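Local atomic coordinates of phenylalanine--tRNA ligase beta subunit (PDB entry 2CXI), a protein that forms, with the alpha subunit, the tetrameric ligase that charges tRNA(Phe) with phenylalanine at the expense of ATP, this N-terminal fragment including the B3/4 and B5 domains. Residues Trp60-Val65 / Ala255-Lys260; Glu127-Thr132 / Leu247-Thr252; Gly143-Asp148 / Val209-Pro214; Leu306-Lys309 / Glu313-Ile316. One frame throughout, in Å; residues are numbered along the deposited sequence.

Contact 2 lies deepest, its centre about 3 Å from that of the chain, and contact 3 is also buried but further out in the same B3/4 region; both are apolar. They touch where Met-250 CE packs on Ile-144 CD1, and helix 116-133 is followed in the chain by strand 140-146. Contact 1 is only partly buried and is made by charges instead: it ties the start of helix 62-72 to the turn that ends helix 240-255, the helix that also carries half of contact 2. Trp-60 packs on Lys-128 and Thr-132, joining these two contacts. Contact 4 stands apart in the B5 domain, a small helix-on-strand packing with a water at its margin.

Contact 1: Trp60-Val65 / Ala255-Lys260; sequences WSAEGV and AERGGK
Glu-63 and Arg-257 carry this contact through a salt bridge in which two guanidinium nitrogens share one carboxylate oxygen. Arg-257 comes side-on: its NE lies 2.8 Å from Glu-63 OE2 and its NH1 lies 2.9 Å from the same OE2. The NE bond arrives on the anti side, a little out of the carboxylate plane, whereas NH1 sits well above that plane. The planes of the two flat groups stand 83° apart, and both bonds are bent. Glu-63 gets there by a bend at chi2 (85°), which folds the carboxylate back along its own helix. That fold also brings OE1 to Ser-61, the N-cap residue, whose OG donates to Glu-63 OE1 over 2.6 Å.

Water forms the second polar link, donating to Glu-63 O at 2.8 Å and to Glu-256 OE1 at 2.6 Å; Glu-256 OE1 is also paired with Lys-70. Apolar packing is slight: Glu-63 CB meets Glu-256 CB at 4.0 Å, and Ala-62 CB lies obliquely beside the guanidinium.

Arg-257 follows the last turn of helix 240-255, which closes in a Schellman motif with Gly-258 at positive phi. Its NH1 has a second acid, Asp-10 of helix 8-15. Replacing Glu-63 with an alanine would probably leave NE of Arg-257 without its acidic mate and Ser-61 OG without its acceptor. With two carboxylates, Glu-63 and Asp-10, in reach, the arginine charge is likely to be well compensated, and the contact joins three helical elements by electrostatics more than by packing.

Contact 2: Glu127-Thr132 / Leu247-Thr252; sequences EKIALT and LNVMVT
Ile-129 meets Val-249 and the selenomethionine Met-250 between two helices. Along 127-132, the first two residues turn elsewhere: Lys-128 sends NZ to the backbone O of Lys-3. Ile-129 then reaches across with a single methyl. Its CG1 stands anti to the carbonyl carbon (chi1 -65°) and CD1 continues outward in an extended chain (chi2 176°), which carries Ile-129 CD1 to 3.6 Å from Val-249 CG1. Ile-129 CD1 also lies 4.2 Å from Met-250 SE, beside the bent selenomethionine chain. The Ile-129 and Val-249 side chains slide past each other in opposite directions, and these two touch only where CD1 of Ile-129 passes the CG1 branch of Val-249. Further on, a wider pi-type turn spans 129-132, and Thr-132 packs on Trp-60.

The nearest CA atoms, those of Ile-129 and Val-249, are still 9.1 Å apart, and these few methyl and selenium contacts bridge that spacing. On the second helix Thr-252 OG1 donates to Asn-248 O at 2.8 Å, reaching it from the face opposite to Thr-252 N.

Strand 140-146 lies beneath both helices: Ile-129 packs on Val-140 and Ile-142, and Met-250 on Ile-142 and Ile-144. Leu-247 and Val-251 set helix 240-255 against strands 103-110 and 231-237, making this a helix-to-helix seam over one mixed sheet.

Contact 3: Gly143-Asp148 / Val209-Pro214; sequences GIFDFD and VLSMPP
Phe-145 lays its ring against Leu-210 and points its far edge at Ser-211. From CB, a chi1 of -55° puts CG anti to the carbonyl carbon, and the ring then leans over the second strand. Phe-145 CG itself meets Leu-210 CD2 at 3.7 Å. On one flank CD1 touches the same methyl; on the other, CD2 lies near both CD2 and CB of Leu-210. The methyl stands over the ring centre, 3.8 Å from the Phe-145 centroid to Leu-210 CD2 and 14° off the normal, a CH-pi contact. Further out, Phe-145 CE2 comes to 3.7 Å from Leu-210 CB and 3.3 Å from Leu-210 O. At the tip, Phe-145 CZ reaches Ser-211 CB at 3.7 Å, with that carbon near the ring plane.

Leu-210 and Ser-211 both face Leu-202 in a classic beta bulge, consistent with both side chains turning to Phe-145. Just after Phe-145 in the chain, an Asx turn forms, Asp-148 N bonding Asp-146 OD1 at 3.1 Å.

Exchanging Phe-145 for an alanine would probably open a gap under Leu-210 CD2 and leave Ser-211 CB without its contact to the ring edge. Phe-232 of strand 231-237 is a further neighbour. Within the B3/4 domain, the amino acid-editing region of this family, the ring links strands 140-146 and 209-212 through dispersion and a CH-pi contact in a buried setting, with no hydrogen bond between the segments.

Contact 4: Leu306-Lys309 / Glu313-Ile316; sequences LLEK and EVEI
A chi1 of -179° at Val-314 turns CG2 to Leu-307 and Glu-308 of the helix. For Glu-308 the chain runs on extended beyond CG (chi2 178°), passing obliquely across the valine.

CG2 is the branch that does the touching. Val-314 CG2 sits 3.7 Å from Leu-307 CB and 4.2 Å from Glu-308 CG, so one methyl meets the base of the leucine and the aliphatic part of the glutamate. Beyond that, the carboxylate reaches a water lying 2.5 Å from Glu-308 OE2, to which the water donates. The same water accepts from Val-314 N at 3.0 Å, bridging the acid to the edge of the strand and satisfying this backbone N-H.

Leu-307 also packs on Leu-323 of strand 320-325 and on Ile-338 and Val-342 of helix 335-346. That helix carries Glu-340 and Asp-341, predicted ligands of a magnesium ion shared with the alpha subunit. A short connection takes the chain from helix 300-309 into an outer strand of the three-stranded antiparallel sheet, and the helix packs back on that strand as part of the B5 domain's helix-and-sheet core.

Contact 1: Trp60-Val65 / Ala255-Lys260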
loop_
_atom_site.group_PDB
_atom_site.type_symbol
_atom_site.label_atom_id
_atom_site.label_comp_id
_atom_site.label_asym_id
_atom_site.label_seq_id
_atom_site.Cartn_x
_atom_site.Cartn_y
_atom_site.Cartn_z
ATOM N N TRP A 60 -39.452 11.991 -2.622
ATOM C CA TRP A 60 -39.868 11.136 -3.743
ATOM C C TRP A 60 -39.647 9.663 -3.559
ATOM O O TRP A 60 -39.396 8.945 -4.548
ATOM C CB TRP A 60 -39.205 11.565 -5.060
ATOM C CG TRP A 60 -39.428 12.952 -5.441
ATOM C CD1 TRP A 60 -40.379 13.819 -4.953
ATOM C CD2 TRP A 60 -38.676 13.681 -6.403
ATOM N NE1 TRP A 60 -40.242 15.045 -5.552
ATOM C CE2 TRP A 60 -39.200 14.985 -6.445
ATOM C CE3 TRP A 60 -37.581 13.360 -7.241
ATOM C CZ2 TRP A 60 -38.684 15.974 -7.285
ATOM C CZ3 TRP A 60 -37.070 14.350 -8.062
ATOM C CH2 TRP A 60 -37.632 15.639 -8.080
ATOM N N SER A 61 -39.709 9.181 -2.312
ATOM C CA SER A 61 -39.660 7.755 -2.070
ATOM C C SER A 61 -40.369 7.438 -0.771
ATOM O O SER A 61 -40.649 8.348 0.033
ATOM C CB SER A 61 -38.187 7.266 -1.980
ATOM O OG SER A 61 -37.606 7.744 -0.771
ATOM N N ALA A 62 -40.554 6.144 -0.517
ATOM C CA ALA A 62 -41.195 5.684 0.741
ATOM C C ALA A 62 -40.459 6.205 1.962
ATOM O O ALA A 62 -41.073 6.586 2.976
ATOM C CB ALA A 62 -41.236 4.154 0.800
ATOM N N GLU A 63 -39.119 6.200 1.871
ATOM C CA GLU A 63 -38.316 6.593 3.036
ATOM C C GLU A 63 -38.592 8.052 3.398
ATOM O O GLU A 63 -38.730 8.401 4.582
ATOM C CB GLU A 63 -36.795 6.368 2.804
ATOM C CG GLU A 63 -36.413 4.923 2.471
ATOM C CD GLU A 63 -36.535 4.580 0.987
ATOM O OE1 GLU A 63 -37.008 5.404 0.178
ATOM O OE2 GLU A 63 -36.136 3.479 0.606
ATOM N N GLY A 64 -38.611 8.911 2.379
ATOM C CA GLY A 64 -38.796 10.350 2.582
ATOM C C GLY A 64 -40.222 10.685 3.025
ATOM O O GLY A 64 -40.441 11.570 3.864
ATOM N N VAL A 65 -41.183 9.959 2.456
ATOM C CA VAL A 65 -42.601 10.104 2.835
ATOM C C VAL A 65 -42.861 9.707 4.315
ATOM O O VAL A 65 -43.513 10.451 5.086
ATOM C CB VAL A 65 -43.489 9.294 1.868
ATOM C CG1 VAL A 65 -44.987 9.303 2.346
ATOM C CG2 VAL A 65 -43.384 9.865 0.484
ATOM N N ALA A 255 -30.367 5.471 5.387
ATOM C CA ALA A 255 -30.316 5.579 6.853
ATOM C C ALA A 255 -31.679 5.259 7.512
ATOM O O ALA A 255 -31.736 4.692 8.620
ATOM C CB ALA A 255 -29.808 6.937 7.283
ATOM N N GLU A 256 -32.772 5.589 6.820
ATOM C CA GLU A 256 -34.131 5.254 7.347
ATOM C C GLU A 256 -34.397 3.764 7.414
ATOM O O GLU A 256 -35.313 3.322 8.132
ATOM C CB GLU A 256 -35.257 5.889 6.505
ATOM C CG GLU A 256 -35.353 7.405 6.623
ATOM C CD GLU A 256 -35.758 7.901 8.002
ATOM O OE1 GLU A 256 -36.738 7.410 8.611
ATOM O OE2 GLU A 256 -35.057 8.781 8.485
ATOM N N ARG A 257 -33.637 2.994 6.642
ATOM C CA ARG A 257 -33.659 1.531 6.664
ATOM C C ARG A 257 -32.544 0.938 7.567
ATOM O O ARG A 257 -32.211 -0.250 7.456
ATOM C CB ARG A 257 -33.496 0.994 5.215
ATOM C CG ARG A 257 -34.490 1.651 4.228
ATOM C CD ARG A 257 -34.869 0.764 3.092
ATOM N NE ARG A 257 -35.959 1.280 2.248
ATOM C CZ ARG A 257 -37.247 0.992 2.404
ATOM N NH1 ARG A 257 -38.119 1.518 1.566
ATOM N NH2 ARG A 257 -37.668 0.228 3.401
ATOM N N GLY A 258 -31.955 1.756 8.440
ATOM C CA GLY A 258 -30.961 1.236 9.383
ATOM C C GLY A 258 -29.541 1.269 8.825
ATOM O O GLY A 258 -28.591 0.870 9.517
ATOM N N GLY A 259 -29.373 1.752 7.587
ATOM C CA GLY A 259 -28.028 1.891 6.993
ATOM C C GLY A 259 -27.090 2.800 7.777
ATOM O O GLY A 259 -27.482 3.865 8.282
ATOM N N LYS A 260 -25.828 2.401 7.868
ATOM C CA LYS A 260 -24.796 3.228 8.532
ATOM C C LYS A 260 -23.964 3.919 7.454
ATOM O O LYS A 260 -23.365 3.258 6.618
ATOM C CB LYS A 260 -23.968 2.366 9.519
ATOM C CG LYS A 260 -24.916 1.730 10.607
ATOM C CD LYS A 260 -24.183 0.804 11.575
ATOM C CE LYS A 260 -25.177 0.214 12.615
ATOM N NZ LYS A 260 -24.782 -1.210 12.984
HETATM O O HOH W 1 -38.658 6.858 6.971
#

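Contact 2: Glu127-Thr132 / Leu247-Thr252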
loop_
_atom_site.group_PDB
_atom_site.type_symbol
_atom_site.label_atom_id
_atom_site.label_comp_id
_atom_site.label_asym_id
_atom_site.label_seq_id
_atom_site.Cartn_x
_atom_site.Cartn_y
_atom_site.Cartn_z
ATOM N N GLU A 127 -33.978 6.490 -10.312
ATOM C CA GLU A 127 -34.556 6.937 -11.564
ATOM C C GLU A 127 -35.283 8.269 -11.424
ATOM O O GLU A 127 -35.162 9.119 -12.290
ATOM C CB GLU A 127 -35.519 5.885 -12.134
ATOM C CG GLU A 127 -34.865 4.535 -12.430
ATOM C CD GLU A 127 -35.854 3.380 -12.694
ATOM O OE1 GLU A 127 -37.109 3.556 -12.603
ATOM O OE2 GLU A 127 -35.367 2.271 -12.997
ATOM N N LYS A 128 -36.094 8.433 -10.385
ATOM C CA LYS A 128 -36.872 9.697 -10.234
ATOM C C LYS A 128 -35.954 10.890 -10.028
ATOM O O LYS A 128 -36.160 11.954 -10.614
ATOM C CB LYS A 128 -37.849 9.610 -9.064
ATOM C CG LYS A 128 -38.871 8.484 -9.199
ATOM C CD LYS A 128 -39.885 8.726 -10.339
ATOM C CE LYS A 128 -40.625 7.430 -10.643
ATOM N NZ LYS A 128 -41.758 7.650 -11.632
ATOM N N ILE A 129 -34.901 10.733 -9.218
ATOM C CA ILE A 129 -33.943 11.848 -9.099
ATOM C C ILE A 129 -33.295 12.190 -10.451
ATOM O O ILE A 129 -33.212 13.366 -10.844
ATOM C CB ILE A 129 -32.847 11.574 -8.007
ATOM C CG1 ILE A 129 -33.508 11.504 -6.607
ATOM C CG2 ILE A 129 -31.761 12.692 -8.076
ATOM C CD1 ILE A 129 -32.561 11.142 -5.515
ATOM N N ALA A 130 -32.820 11.168 -11.149
ATOM C CA ALA A 130 -32.147 11.369 -12.441
ATOM C C ALA A 130 -33.044 11.969 -13.502
ATOM O O ALA A 130 -32.594 12.759 -14.306
ATOM C CB ALA A 130 -31.565 10.051 -12.949
ATOM N N LEU A 131 -34.318 11.589 -13.515
ATOM C CA LEU A 131 -35.228 12.107 -14.554
ATOM C C LEU A 131 -35.507 13.589 -14.417
ATOM O O LEU A 131 -35.331 14.345 -15.381
ATOM C CB LEU A 131 -36.560 11.341 -14.552
ATOM C CG LEU A 131 -37.765 11.854 -15.367
ATOM C CD1 LEU A 131 -37.542 11.855 -16.859
ATOM C CD2 LEU A 131 -38.951 10.936 -14.998
ATOM N N THR A 132 -35.965 13.970 -13.218
ATOM C CA THR A 132 -36.511 15.294 -12.899
ATOM C C THR A 132 -35.436 16.273 -12.428
ATOM O O THR A 132 -35.134 17.276 -13.073
ATOM C CB THR A 132 -37.521 15.145 -11.733
ATOM O OG1 THR A 132 -38.518 14.168 -12.075
ATOM C CG2 THR A 132 -38.311 16.399 -11.558
ATOM N N LEU A 247 -26.815 12.825 -3.684
ATOM C CA LEU A 247 -26.146 11.820 -2.840
ATOM C C LEU A 247 -26.732 11.850 -1.417
ATOM O O LEU A 247 -26.987 10.803 -0.802
ATOM C CB LEU A 247 -24.640 12.154 -2.767
ATOM C CG LEU A 247 -23.811 11.184 -1.909
ATOM C CD1 LEU A 247 -23.742 9.775 -2.652
ATOM C CD2 LEU A 247 -22.392 11.758 -1.631
ATOM N N ASN A 248 -26.935 13.062 -0.891
ATOM C CA ASN A 248 -27.497 13.242 0.412
ATOM C C ASN A 248 -28.881 12.622 0.521
ATOM O O ASN A 248 -29.190 11.982 1.525
ATOM C CB ASN A 248 -27.532 14.718 0.796
ATOM C CG ASN A 248 -26.092 15.330 0.999
ATOM O OD1 ASN A 248 -25.925 16.563 1.127
ATOM N ND2 ASN A 248 -25.112 14.479 1.075
ATOM N N VAL A 249 -29.721 12.859 -0.491
ATOM C CA VAL A 249 -31.039 12.232 -0.536
ATOM C C VAL A 249 -30.905 10.674 -0.493
ATOM O O VAL A 249 -31.554 10.013 0.313
ATOM C CB VAL A 249 -31.845 12.745 -1.771
ATOM C CG1 VAL A 249 -33.092 11.863 -2.027
ATOM C CG2 VAL A 249 -32.225 14.243 -1.577
HETATM N N MSE A 250 -30.054 10.110 -1.348
HETATM C CA MSE A 250 -29.846 8.639 -1.420
HETATM C C MSE A 250 -29.420 8.056 -0.077
HETATM O O MSE A 250 -29.986 7.060 0.374
HETATM C CB MSE A 250 -28.781 8.247 -2.465
HETATM C CG MSE A 250 -29.151 8.485 -3.925
HETATM SE SE MSE A 250 -30.801 7.444 -4.517
HETATM C CE MSE A 250 -30.502 5.777 -3.646
ATOM N N VAL A 251 -28.373 8.623 0.531
ATOM C CA VAL A 251 -27.859 8.044 1.784
ATOM C C VAL A 251 -28.789 8.236 2.994
ATOM O O VAL A 251 -28.827 7.380 3.863
ATOM C CB VAL A 251 -26.405 8.559 2.146
ATOM C CG1 VAL A 251 -25.437 8.349 0.970
ATOM C CG2 VAL A 251 -26.405 10.040 2.557
ATOM N N THR A 252 -29.507 9.365 3.070
ATOM C CA THR A 252 -30.460 9.535 4.155
ATOM C C THR A 252 -31.689 8.648 3.974
ATOM O O THR A 252 -32.244 8.185 4.963
ATOM C CB THR A 252 -30.846 11.014 4.421
ATOM O OG1 THR A 252 -31.418 11.600 3.246
ATOM C CG2 THR A 252 -29.561 11.881 4.733
#

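Contact 3: Gly143-Asp148 / Val209-Pro214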
loop_
_atom_site.group_PDB
_atom_site.type_symbol
_atom_site.label_atom_id
_atom_site.label_comp_id
_atom_site.label_asym_id
_atom_site.label_seq_id
_atom_site.Cartn_x
_atom_site.Cartn_y
_atom_site.Cartn_z
ATOM N N GLY A 143 -25.463 5.856 -9.676
ATOM C CA GLY A 143 -25.191 4.403 -9.689
ATOM C C GLY A 143 -25.197 3.811 -8.267
ATOM O O GLY A 143 -24.780 4.477 -7.281
ATOM N N ILE A 144 -25.663 2.564 -8.161
ATOM C CA ILE A 144 -25.591 1.817 -6.891
ATOM C C ILE A 144 -24.974 0.453 -7.134
ATOM O O ILE A 144 -25.255 -0.201 -8.152
ATOM C CB ILE A 144 -26.973 1.684 -6.246
ATOM C CG1 ILE A 144 -27.531 3.069 -5.911
ATOM C CG2 ILE A 144 -26.867 0.935 -4.942
ATOM C CD1 ILE A 144 -29.045 3.028 -5.657
ATOM N N PHE A 145 -24.127 0.038 -6.193
ATOM C CA PHE A 145 -23.264 -1.138 -6.347
ATOM C C PHE A 145 -23.140 -1.884 -5.032
ATOM O O PHE A 145 -23.207 -1.282 -3.967
ATOM C CB PHE A 145 -21.867 -0.740 -6.879
ATOM C CG PHE A 145 -21.926 0.047 -8.181
ATOM C CD1 PHE A 145 -21.974 1.441 -8.155
ATOM C CD2 PHE A 145 -22.058 -0.617 -9.419
ATOM C CE1 PHE A 145 -22.087 2.189 -9.354
ATOM C CE2 PHE A 145 -22.164 0.110 -10.617
ATOM C CZ PHE A 145 -22.159 1.512 -10.580
ATOM N N ASP A 146 -22.925 -3.192 -5.117
ATOM C CA ASP A 146 -22.587 -3.966 -3.934
ATOM C C ASP A 146 -21.108 -3.777 -3.584
ATOM O O ASP A 146 -20.194 -4.254 -4.308
ATOM C CB ASP A 146 -22.895 -5.453 -4.196
ATOM C CG ASP A 146 -22.865 -6.303 -2.917
ATOM O OD1 ASP A 146 -22.049 -6.044 -2.003
ATOM O OD2 ASP A 146 -23.696 -7.213 -2.743
ATOM N N PHE A 147 -20.866 -3.078 -2.480
ATOM C CA PHE A 147 -19.505 -2.712 -2.066
ATOM C C PHE A 147 -18.590 -3.929 -1.825
ATOM O O PHE A 147 -17.367 -3.890 -2.113
ATOM C CB PHE A 147 -19.538 -1.812 -0.833
ATOM C CG PHE A 147 -18.152 -1.431 -0.331
ATOM C CD1 PHE A 147 -17.347 -0.599 -1.082
ATOM C CD2 PHE A 147 -17.655 -1.959 0.867
ATOM C CE1 PHE A 147 -16.024 -0.238 -0.648
ATOM C CE2 PHE A 147 -16.343 -1.611 1.320
ATOM C CZ PHE A 147 -15.551 -0.726 0.541
ATOM N N ASP A 148 -19.198 -5.013 -1.352
ATOM C CA ASP A 148 -18.464 -6.266 -1.090
ATOM C C ASP A 148 -17.952 -6.904 -2.361
ATOM O O ASP A 148 -17.104 -7.763 -2.306
ATOM C CB ASP A 148 -19.359 -7.254 -0.347
ATOM C CG ASP A 148 -19.684 -6.785 1.036
ATOM O OD1 ASP A 148 -18.978 -5.894 1.547
ATOM O OD2 ASP A 148 -20.615 -7.278 1.689
ATOM N N VAL A 209 -14.980 -3.007 -14.399
ATOM C CA VAL A 209 -15.790 -1.819 -14.688
ATOM C C VAL A 209 -17.127 -1.957 -13.999
ATOM O O VAL A 209 -17.933 -2.880 -14.302
ATOM C CB VAL A 209 -15.997 -1.631 -16.216
ATOM C CG1 VAL A 209 -16.968 -0.460 -16.505
ATOM C CG2 VAL A 209 -14.665 -1.434 -16.922
ATOM N N LEU A 210 -17.354 -1.021 -13.080
ATOM C CA LEU A 210 -18.646 -0.825 -12.440
ATOM C C LEU A 210 -19.712 -0.321 -13.406
ATOM O O LEU A 210 -20.806 -0.885 -13.455
ATOM C CB LEU A 210 -18.504 0.155 -11.255
ATOM C CG LEU A 210 -18.015 -0.430 -9.940
ATOM C CD1 LEU A 210 -16.491 -0.750 -10.055
ATOM C CD2 LEU A 210 -18.291 0.618 -8.840
ATOM N N SER A 211 -19.396 0.736 -14.162
ATOM C CA SER A 211 -20.376 1.371 -15.030
ATOM C C SER A 211 -19.683 2.322 -15.998
ATOM O O SER A 211 -18.490 2.637 -15.840
ATOM C CB SER A 211 -21.384 2.154 -14.157
ATOM O OG SER A 211 -20.748 3.318 -13.597
HETATM N N MSE A 212 -20.427 2.775 -17.010
HETATM C CA MSE A 212 -20.011 3.922 -17.783
HETATM C C MSE A 212 -21.012 5.059 -17.560
HETATM O O MSE A 212 -22.052 5.089 -18.241
HETATM C CB MSE A 212 -19.955 3.535 -19.278
HETATM C CG MSE A 212 -19.773 4.717 -20.198
HETATM SE SE MSE A 212 -19.457 4.189 -22.102
HETATM C CE MSE A 212 -20.913 3.088 -22.382
ATOM N N PRO A 213 -20.780 5.968 -16.584
ATOM C CA PRO A 213 -21.721 7.097 -16.402
ATOM C C PRO A 213 -21.809 7.978 -17.670
ATOM O O PRO A 213 -20.793 8.160 -18.370
ATOM C CB PRO A 213 -21.122 7.877 -15.235
ATOM C CG PRO A 213 -20.309 6.839 -14.459
ATOM C CD PRO A 213 -19.697 5.982 -15.588
ATOM N N PRO A 214 -22.980 8.514 -17.998
ATOM C CA PRO A 214 -24.254 8.270 -17.317
ATOM C C PRO A 214 -25.129 7.290 -18.093
ATOM O O PRO A 214 -26.361 7.476 -18.170
ATOM C CB PRO A 214 -24.911 9.665 -17.388
ATOM C CG PRO A 214 -24.488 10.183 -18.777
ATOM C CD PRO A 214 -23.115 9.545 -19.049
#

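Contact 4: Leu306-Lys309 / Glu313-Ile316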
loop_
_atom_site.group_PDB
_atom_site.type_symbol
_atom_site.label_atom_id
_atom_site.label_comp_id
_atom_site.label_asym_id
_atom_site.label_seq_id
_atom_site.Cartn_x
_atom_site.Cartn_y
_atom_site.Cartn_z
ATOM N N LEU A 306 -43.912 24.474 15.456
ATOM C CA LEU A 306 -44.299 24.173 14.067
ATOM C C LEU A 306 -43.064 23.871 13.201
ATOM O O LEU A 306 -43.063 22.902 12.440
ATOM C CB LEU A 306 -45.102 25.322 13.469
ATOM C CG LEU A 306 -46.525 25.532 14.026
ATOM C CD1 LEU A 306 -47.132 26.730 13.344
ATOM C CD2 LEU A 306 -47.461 24.304 13.875
ATOM N N LEU A 307 -42.016 24.689 13.329
ATOM C CA LEU A 307 -40.782 24.456 12.567
ATOM C C LEU A 307 -40.054 23.163 12.971
ATOM O O LEU A 307 -39.437 22.513 12.134
ATOM C CB LEU A 307 -39.843 25.649 12.719
ATOM C CG LEU A 307 -40.306 26.940 12.029
ATOM C CD1 LEU A 307 -39.374 28.055 12.485
ATOM C CD2 LEU A 307 -40.286 26.818 10.513
ATOM N N GLU A 308 -40.141 22.779 14.249
ATOM C CA GLU A 308 -39.624 21.463 14.657
ATOM C C GLU A 308 -40.341 20.267 13.999
ATOM O O GLU A 308 -39.697 19.276 13.721
ATOM C CB GLU A 308 -39.555 21.330 16.185
ATOM C CG GLU A 308 -38.535 22.276 16.802
ATOM C CD GLU A 308 -38.482 22.200 18.322
ATOM O OE1 GLU A 308 -39.519 21.905 18.936
ATOM O OE2 GLU A 308 -37.400 22.465 18.890
ATOM N N LYS A 309 -41.658 20.369 13.749
ATOM C CA LYS A 309 -42.388 19.371 12.958
ATOM C C LYS A 309 -41.961 19.330 11.494
ATOM O O LYS A 309 -42.266 18.382 10.818
ATOM C CB LYS A 309 -43.910 19.635 12.993
ATOM C CG LYS A 309 -44.577 19.366 14.326
ATOM C CD LYS A 309 -46.036 19.834 14.314
ATOM C CE LYS A 309 -46.636 19.709 15.727
ATOM N NZ LYS A 309 -48.130 19.880 15.693
ATOM N N GLU A 313 -34.001 22.548 13.363
ATOM C CA GLU A 313 -33.546 22.941 14.678
ATOM C C GLU A 313 -33.788 24.423 14.805
ATOM O O GLU A 313 -33.572 25.169 13.855
ATOM C CB GLU A 313 -32.062 22.627 14.913
ATOM C CG GLU A 313 -31.565 23.138 16.258
ATOM C CD GLU A 313 -30.076 22.939 16.415
ATOM O OE1 GLU A 313 -29.669 21.792 16.660
ATOM O OE2 GLU A 313 -29.336 23.933 16.284
ATOM N N VAL A 314 -34.258 24.852 15.969
ATOM C CA VAL A 314 -34.697 26.239 16.154
ATOM C C VAL A 314 -34.137 26.770 17.489
ATOM O O VAL A 314 -34.403 26.186 18.543
ATOM C CB VAL A 314 -36.263 26.352 16.230
ATOM C CG1 VAL A 314 -36.674 27.812 16.393
ATOM C CG2 VAL A 314 -36.958 25.700 15.016
ATOM N N GLU A 315 -33.365 27.851 17.396
ATOM C CA GLU A 315 -32.824 28.576 18.541
ATOM C C GLU A 315 -33.298 30.024 18.440
ATOM O O GLU A 315 -32.900 30.740 17.530
ATOM C CB GLU A 315 -31.281 28.526 18.550
ATOM C CG GLU A 315 -30.646 29.705 19.294
ATOM C CD GLU A 315 -29.149 29.532 19.552
ATOM O OE1 GLU A 315 -28.322 30.176 18.834
ATOM O OE2 GLU A 315 -28.805 28.749 20.478
ATOM N N ILE A 316 -34.144 30.435 19.378
ATOM C CA ILE A 316 -34.682 31.794 19.364
ATOM C C ILE A 316 -33.962 32.657 20.382
ATOM O O ILE A 316 -33.895 32.300 21.559
ATOM C CB ILE A 316 -36.186 31.812 19.676
ATOM C CG1 ILE A 316 -36.985 31.003 18.639
ATOM C CG2 ILE A 316 -36.682 33.289 19.752
ATOM C CD1 ILE A 316 -38.383 30.653 19.153
HETATM O O HOH W 2 -35.042 22.776 17.986
#